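Spindle assembly abnormal protein 6 (Caenorhabditis elegans, PDB 3PYI) forms the central scaffold of the centriole, its globular N-terminal domain linking coiled-coil homodimers into the inner ring of the nine-fold cartwheel. Local coordinates at residues Q20-S23 / L24-D28; S60-F63 / E64-F67; E69-N72 / N73-Q77. The protein carries 1 engineered substitution. All coordinates share one frame; numbering follows the deposited sequence.

Contact 1: residues Q20-S23 / L24-D28; sequences QPLS and LNQPD
Leu-22 and Ser-23 both face Gln-26 across a tight reversal of the chain, the signature of a classic beta bulge. Ser-23 N gives a nearly straight bond of 3.1 Å to Gln-26 O, reaching it in the carbonyl plane on a lone pair. One residue back, Leu-22 N donates to Asp-28 O at 2.7 Å and lies nearly in line with that C=O (172°), though the N-H itself is somewhat bent away from the oxygen. The same oxygen, Asp-28 O, lies 3.3 Å from Pro-21 CA in a CA-H...O contact, so it receives two neighbouring residues at once. The return bond from Gln-26 N to Ser-23 O is weak.

At the tip, a chi1 of 83° swings the serine hydroxyl between its own backbone N and carbonyl carbon. There Ser-23 OG accepts from Asn-25 N at 3.1 Å, an ST turn; a second, weak bond comes from Gln-26 N. Leu-22 and Gln-26 pass at a slant, with Leu-22 CB 3.6 Å from Gln-26 CB. The extended side chain of Gln-26 brings its OE1 to within 3.8 Å of Leu-22 CD1. On the proline side, Pro-21 CB rests against the carbonyl oxygens of Gln-26 and Pro-27.

This is a surface turn joining strand 7-23 to strand 29-44, its immediate partner in the sheet. Gln-20 continues the pairing through a backbone bond with Lys-30, Pro-21 packs on Phe-29 and Ala-141, and Leu-24 touches Glu-142 in the loop between strands 133-139 and 145-152.

Contact 2: residues S60-F63 / E64-F67; sequences SDDF and EFLF
Asp-62, first residue of a type I beta turn over residues 62 to 65, holds that turn twice, once with its backbone and once with its carboxylate. Phe-65 N closes it by donating to Asp-62 O at 2.8 Å, and Glu-64 N donates to Asp-62 OD1 at 3.1 Å. This second donor comes from above the carboxylate plane, 64° out of it. CG of Asp-62 stands anti to the backbone N (chi1 176°), which folds the acid forward over the turn; the result is an Asx turn laid on the beta turn.

The two acids here cross at a slant, their carboxylate planes 71° apart, with Asp-62 OD1 only 3.6 Å from Glu-64 OE1. Lys-143 NZ makes salt bridges with both Asp-62 OD2 and Glu-64 OE1.

Beyond these polar bonds, Asp-62 CB and Phe-65 CB lie 3.9 Å apart, and Asp-62 OD2 sits at the edge of the Phe-65 ring, near its plane. Phe-67 CE2 lies over one face of that ring, 3.8 Å from its plane and nearer the margin than the centre. Phe-65, the centre of an inverse gamma turn, is buried against Ile-137 and Leu-139 and makes a cation-pi contact with Arg-59, while Leu-66 CD1 approaches Phe-63 O.

With an alanine in place of Asp-62, Glu-64 N would probably lose its side-chain acceptor and Lys-143 one of its two acids. In this connection between the adjacent antiparallel strands 51-58 and 66-71, two close carboxylates share one lysine, and its positive charge probably offsets their repulsion and helps keep both ionised.

Contact 3: residues E69-N72 / N73-Q77; sequences ETLN and NEKYQ
Lys-75 reaches back from the first turn of helix 73-83 to Glu-69 and Thr-70 on the preceding strand, its chain fully extended beyond CG. Its chi1 of -103° is off the usual staggered values, and from there the methylenes run past Leu-71, whose CD2 lies 3.9 Å from Lys-75 CB and meets the chain at about a right angle. The ammonium group ends between two acceptors. Lys-75 NZ donates to Thr-70 O at 2.8 Å, nearly in line with the carbonyl. It also makes a salt bridge with Glu-69 OE2 at 3.1 Å, whose hydrogen bond is weak. Glu-69 comes to the lysine from the opposite direction, its carboxylate curled back so that Glu-69 OE1 accepts from Thr-70 N at 2.8 Å. The carboxylate is thus held by the strand amide through OE1 and meets the ammonium mainly through OE2.

Asn-72 is the N-cap. Its chi1 of 66° places CG between the backbone N and the carbonyl carbon and turns OD1 into the helix start, where Asn-72 OD1 accepts from Lys-75 N at 2.8 Å in an almost straight bond. Asn-72 O begins the helical pattern by accepting from Tyr-76 N at 2.9 Å. Glu-74 brings its OE1 to 3.1 Å from Asn-72 ND2, but the angle is too poor for a bond; the two side chains cross at about a right angle.

Tyr-76 turns away from the strand, its OH bonded to Val-87 O and its ring meeting Phe-92. Strand 69-71 and helix segment 73-77 run at 96°, and the polar chemistry spans that corner: the cap satisfies an amide that has no acceptor in the helix, while the lysine, probably charged, ties the helix back to strand backbone and acid alike.

How the contacts relate
The three contacts follow one another along the chain and all reach the same sheet of the SAS-6 N-terminal domain. Contacts 2 and 3 share strand 66-71: residues 60-67 lead into it and residues 69-77 take the chain out of it into helix 73-83, with centres 24 Å apart. Contact 1, a turn between two earlier strands, lies nearer to contact 2, 18 Å between centres and about 7 Å between nearest atoms, than to contact 3, 30 Å between centres. A tetraethylene glycol, probably from the crystallisation liquor, is bound at Asn-25 of contact 1. The partner chain of the assembly touches none of the three.

Contact 1: residues Q20-S23 / L24-D28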
# COMPACT_ATOMS: atom_id res chain seq x y z
N GLN A 20 19.74 7.39 4.83
CA GLN A 20 20.51 7.04 6.02
C GLN A 20 20.57 8.20 6.98
O GLN A 20 20.43 9.35 6.58
CB GLN A 20 21.93 6.59 5.63
CG GLN A 20 22.74 7.65 4.92
CD GLN A 20 24.09 7.15 4.45
OE1 GLN A 20 24.40 7.20 3.25
NE2 GLN A 20 24.90 6.65 5.37
N PRO A 21 20.74 7.90 8.27
CA PRO A 21 20.86 8.98 9.25
C PRO A 21 22.09 9.86 8.98
O PRO A 21 23.11 9.38 8.47
CB PRO A 21 21.02 8.24 10.58
CG PRO A 21 20.40 6.88 10.32
CD PRO A 21 20.74 6.57 8.90
N LEU A 22 21.99 11.13 9.32
CA LEU A 22 23.12 12.05 9.15
C LEU A 22 24.39 11.54 9.84
O LEU A 22 25.48 11.62 9.27
CB LEU A 22 22.75 13.45 9.63
CG LEU A 22 21.57 14.09 8.90
CD1 LEU A 22 21.22 15.45 9.50
CD2 LEU A 22 21.86 14.24 7.41
N SER A 23 24.26 11.02 11.06
CA SER A 23 25.37 10.35 11.74
C SER A 23 24.89 9.48 12.90
O SER A 23 23.68 9.40 13.15
CB SER A 23 26.44 11.35 12.22
OG SER A 23 26.09 11.92 13.47
N LEU A 24 25.82 8.83 13.59
CA LEU A 24 25.46 7.99 14.73
C LEU A 24 24.74 8.81 15.80
O LEU A 24 23.98 8.27 16.60
CB LEU A 24 26.69 7.30 15.32
CG LEU A 24 27.45 6.27 14.48
CD1 LEU A 24 28.75 5.90 15.16
CD2 LEU A 24 26.62 5.03 14.24
N ASN A 25 24.99 10.12 15.79
CA ASN A 25 24.40 11.05 16.74
C ASN A 25 23.27 11.91 16.16
O ASN A 25 22.56 12.60 16.89
CB ASN A 25 25.48 11.97 17.32
CG ASN A 25 26.59 11.20 18.01
OD1 ASN A 25 26.35 10.49 18.99
ND2 ASN A 25 27.81 11.34 17.50
N GLN A 26 23.11 11.87 14.84
CA GLN A 26 22.06 12.65 14.18
C GLN A 26 21.13 11.71 13.43
O GLN A 26 21.46 11.25 12.33
CB GLN A 26 22.68 13.67 13.23
CG GLN A 26 23.90 14.38 13.79
CD GLN A 26 24.41 15.48 12.88
OE1 GLN A 26 23.63 16.26 12.33
NE2 GLN A 26 25.72 15.54 12.70
N PRO A 27 19.96 11.41 14.02
CA PRO A 27 19.00 10.44 13.48
C PRO A 27 18.32 10.87 12.18
O PRO A 27 17.90 10.00 11.40
CB PRO A 27 17.96 10.32 14.60
CG PRO A 27 18.65 10.83 15.83
CD PRO A 27 19.57 11.90 15.35
N ASP A 28 18.21 12.17 11.94
CA ASP A 28 17.56 12.66 10.72
C ASP A 28 18.23 12.12 9.46
O ASP A 28 19.44 11.92 9.43
CB ASP A 28 17.52 14.19 10.70
CG ASP A 28 16.62 14.76 11.78
OD1 ASP A 28 15.38 14.60 11.67
OD2 ASP A 28 17.15 15.36 12.75

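Contact 2: residues S60-F63 / E64-F67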
# COMPACT_ATOMS: atom_id res chain seq x y z
N SER A 60 29.40 -0.10 -5.10
CA SER A 60 30.82 0.24 -5.14
C SER A 60 31.18 1.47 -4.31
O SER A 60 32.35 1.68 -4.02
CB SER A 60 31.29 0.41 -6.58
OG SER A 60 30.61 1.47 -7.23
N ASP A 61 30.18 2.26 -3.92
CA ASP A 61 30.44 3.48 -3.15
C ASP A 61 31.02 3.16 -1.78
O ASP A 61 31.70 3.99 -1.18
CB ASP A 61 29.16 4.29 -2.91
CG ASP A 61 28.43 4.61 -4.18
OD1 ASP A 61 27.87 3.68 -4.80
OD2 ASP A 61 28.39 5.81 -4.55
N ASP A 62 30.72 1.97 -1.27
CA ASP A 62 31.03 1.66 0.12
C ASP A 62 31.25 0.16 0.29
O ASP A 62 30.32 -0.63 0.19
CB ASP A 62 29.86 2.15 1.00
CG ASP A 62 30.03 1.79 2.46
OD1 ASP A 62 31.16 1.43 2.89
OD2 ASP A 62 29.02 1.87 3.19
N PHE A 63 32.50 -0.22 0.54
CA PHE A 63 32.87 -1.63 0.63
C PHE A 63 32.15 -2.33 1.77
O PHE A 63 31.95 -3.54 1.74
CB PHE A 63 34.39 -1.78 0.82
CG PHE A 63 35.21 -1.13 -0.26
CD1 PHE A 63 34.66 -0.87 -1.52
CD2 PHE A 63 36.54 -0.79 -0.03
CE1 PHE A 63 35.43 -0.28 -2.51
CE2 PHE A 63 37.31 -0.19 -1.03
CZ PHE A 63 36.75 0.06 -2.27
N GLU A 64 31.76 -1.56 2.79
CA GLU A 64 31.00 -2.09 3.91
C GLU A 64 29.51 -2.19 3.60
O GLU A 64 28.72 -2.62 4.44
CB GLU A 64 31.20 -1.22 5.15
CG GLU A 64 32.64 -1.05 5.57
CD GLU A 64 32.85 0.24 6.34
OE1 GLU A 64 31.91 1.07 6.38
OE2 GLU A 64 33.96 0.43 6.89
N PHE A 65 29.12 -1.77 2.40
CA PHE A 65 27.73 -1.89 1.97
C PHE A 65 27.46 -3.30 1.41
O PHE A 65 27.47 -3.53 0.20
CB PHE A 65 27.36 -0.81 0.95
CG PHE A 65 25.88 -0.62 0.77
CD1 PHE A 65 25.19 0.27 1.57
CD2 PHE A 65 25.18 -1.35 -0.18
CE1 PHE A 65 23.83 0.44 1.42
CE2 PHE A 65 23.82 -1.18 -0.35
CZ PHE A 65 23.14 -0.29 0.46
N LEU A 66 27.21 -4.24 2.32
CA LEU A 66 26.98 -5.64 1.96
C LEU A 66 25.89 -6.18 2.86
O LEU A 66 26.12 -6.41 4.05
CB LEU A 66 28.25 -6.45 2.17
CG LEU A 66 29.16 -6.57 0.95
CD1 LEU A 66 30.57 -6.98 1.37
CD2 LEU A 66 28.56 -7.57 -0.02
N PHE A 67 24.70 -6.39 2.29
CA PHE A 67 23.56 -6.81 3.08
C PHE A 67 22.85 -7.98 2.43
O PHE A 67 22.74 -8.05 1.20
CB PHE A 67 22.58 -5.64 3.28
CG PHE A 67 23.16 -4.50 4.04
CD1 PHE A 67 23.05 -4.44 5.42
CD2 PHE A 67 23.82 -3.47 3.38
CE1 PHE A 67 23.59 -3.39 6.13
CE2 PHE A 67 24.36 -2.41 4.09
CZ PHE A 67 24.25 -2.37 5.47

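Contact 3: residues E69-N72 / N73-Q77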
# COMPACT_ATOMS: atom_id res chain seq x y z
N GLU A 69 19.56 -11.22 3.20
CA GLU A 69 18.60 -11.93 4.01
C GLU A 69 18.19 -13.18 3.26
O GLU A 69 18.14 -13.20 2.02
CB GLU A 69 17.36 -11.07 4.28
CG GLU A 69 16.20 -11.80 5.00
CD GLU A 69 16.59 -12.37 6.36
OE1 GLU A 69 17.68 -12.97 6.49
OE2 GLU A 69 15.79 -12.21 7.31
N THR A 70 17.93 -14.24 4.01
CA THR A 70 17.40 -15.45 3.40
C THR A 70 16.01 -15.71 3.94
O THR A 70 15.77 -15.68 5.16
CB THR A 70 18.30 -16.69 3.65
OG1 THR A 70 18.19 -17.11 5.01
CG2 THR A 70 19.75 -16.38 3.31
N LEU A 71 15.08 -15.93 3.02
CA LEU A 71 13.70 -16.25 3.36
C LEU A 71 13.37 -17.71 3.06
O LEU A 71 13.55 -18.16 1.93
CB LEU A 71 12.76 -15.40 2.52
CG LEU A 71 12.76 -13.89 2.66
CD1 LEU A 71 11.78 -13.34 1.66
CD2 LEU A 71 12.37 -13.50 4.07
N ASN A 72 12.85 -18.43 4.05
CA ASN A 72 12.24 -19.73 3.76
C ASN A 72 10.72 -19.58 3.71
O ASN A 72 10.19 -18.48 3.89
CB ASN A 72 12.68 -20.79 4.77
CG ASN A 72 12.17 -20.50 6.17
OD1 ASN A 72 11.37 -19.59 6.38
ND2 ASN A 72 12.62 -21.29 7.13
N ASN A 73 10.01 -20.67 3.47
CA ASN A 73 8.57 -20.60 3.32
C ASN A 73 7.88 -19.94 4.51
O ASN A 73 6.98 -19.12 4.34
CB ASN A 73 7.96 -21.97 3.02
CG ASN A 73 6.48 -21.88 2.69
OD1 ASN A 73 6.09 -21.39 1.63
ND2 ASN A 73 5.64 -22.35 3.61
N GLU A 74 8.33 -20.28 5.71
CA GLU A 74 7.75 -19.73 6.94
C GLU A 74 8.01 -18.23 7.09
O GLU A 74 7.10 -17.46 7.40
CB GLU A 74 8.27 -20.47 8.17
CG GLU A 74 7.88 -21.94 8.23
CD GLU A 74 8.64 -22.79 7.23
OE1 GLU A 74 9.70 -22.34 6.73
OE2 GLU A 74 8.17 -23.92 6.94
N LYS A 75 9.25 -17.82 6.89
CA LYS A 75 9.58 -16.40 6.93
C LYS A 75 8.72 -15.67 5.92
O LYS A 75 8.18 -14.60 6.19
CB LYS A 75 11.07 -16.17 6.61
CG LYS A 75 11.95 -15.88 7.80
CD LYS A 75 13.38 -15.63 7.33
CE LYS A 75 14.34 -15.35 8.47
NZ LYS A 75 15.75 -15.29 7.96
N TYR A 76 8.57 -16.26 4.74
CA TYR A 76 7.79 -15.62 3.70
C TYR A 76 6.33 -15.42 4.12
O TYR A 76 5.75 -14.37 3.85
CB TYR A 76 7.84 -16.38 2.39
CG TYR A 76 6.99 -15.71 1.34
CD1 TYR A 76 7.43 -14.57 0.67
CD2 TYR A 76 5.73 -16.20 1.04
CE1 TYR A 76 6.63 -13.95 -0.29
CE2 TYR A 76 4.93 -15.60 0.10
CZ TYR A 76 5.38 -14.47 -0.56
OH TYR A 76 4.55 -13.88 -1.50
N GLN A 77 5.75 -16.43 4.76
CA GLN A 77 4.36 -16.32 5.21
C GLN A 77 4.15 -15.11 6.11
O GLN A 77 3.12 -14.46 6.06
CB GLN A 77 3.92 -17.59 5.95
CG GLN A 77 3.89 -18.83 5.08
CD GLN A 77 3.13 -18.61 3.78
OE1 GLN A 77 2.20 -17.81 3.72
NE2 GLN A 77 3.53 -19.33 2.73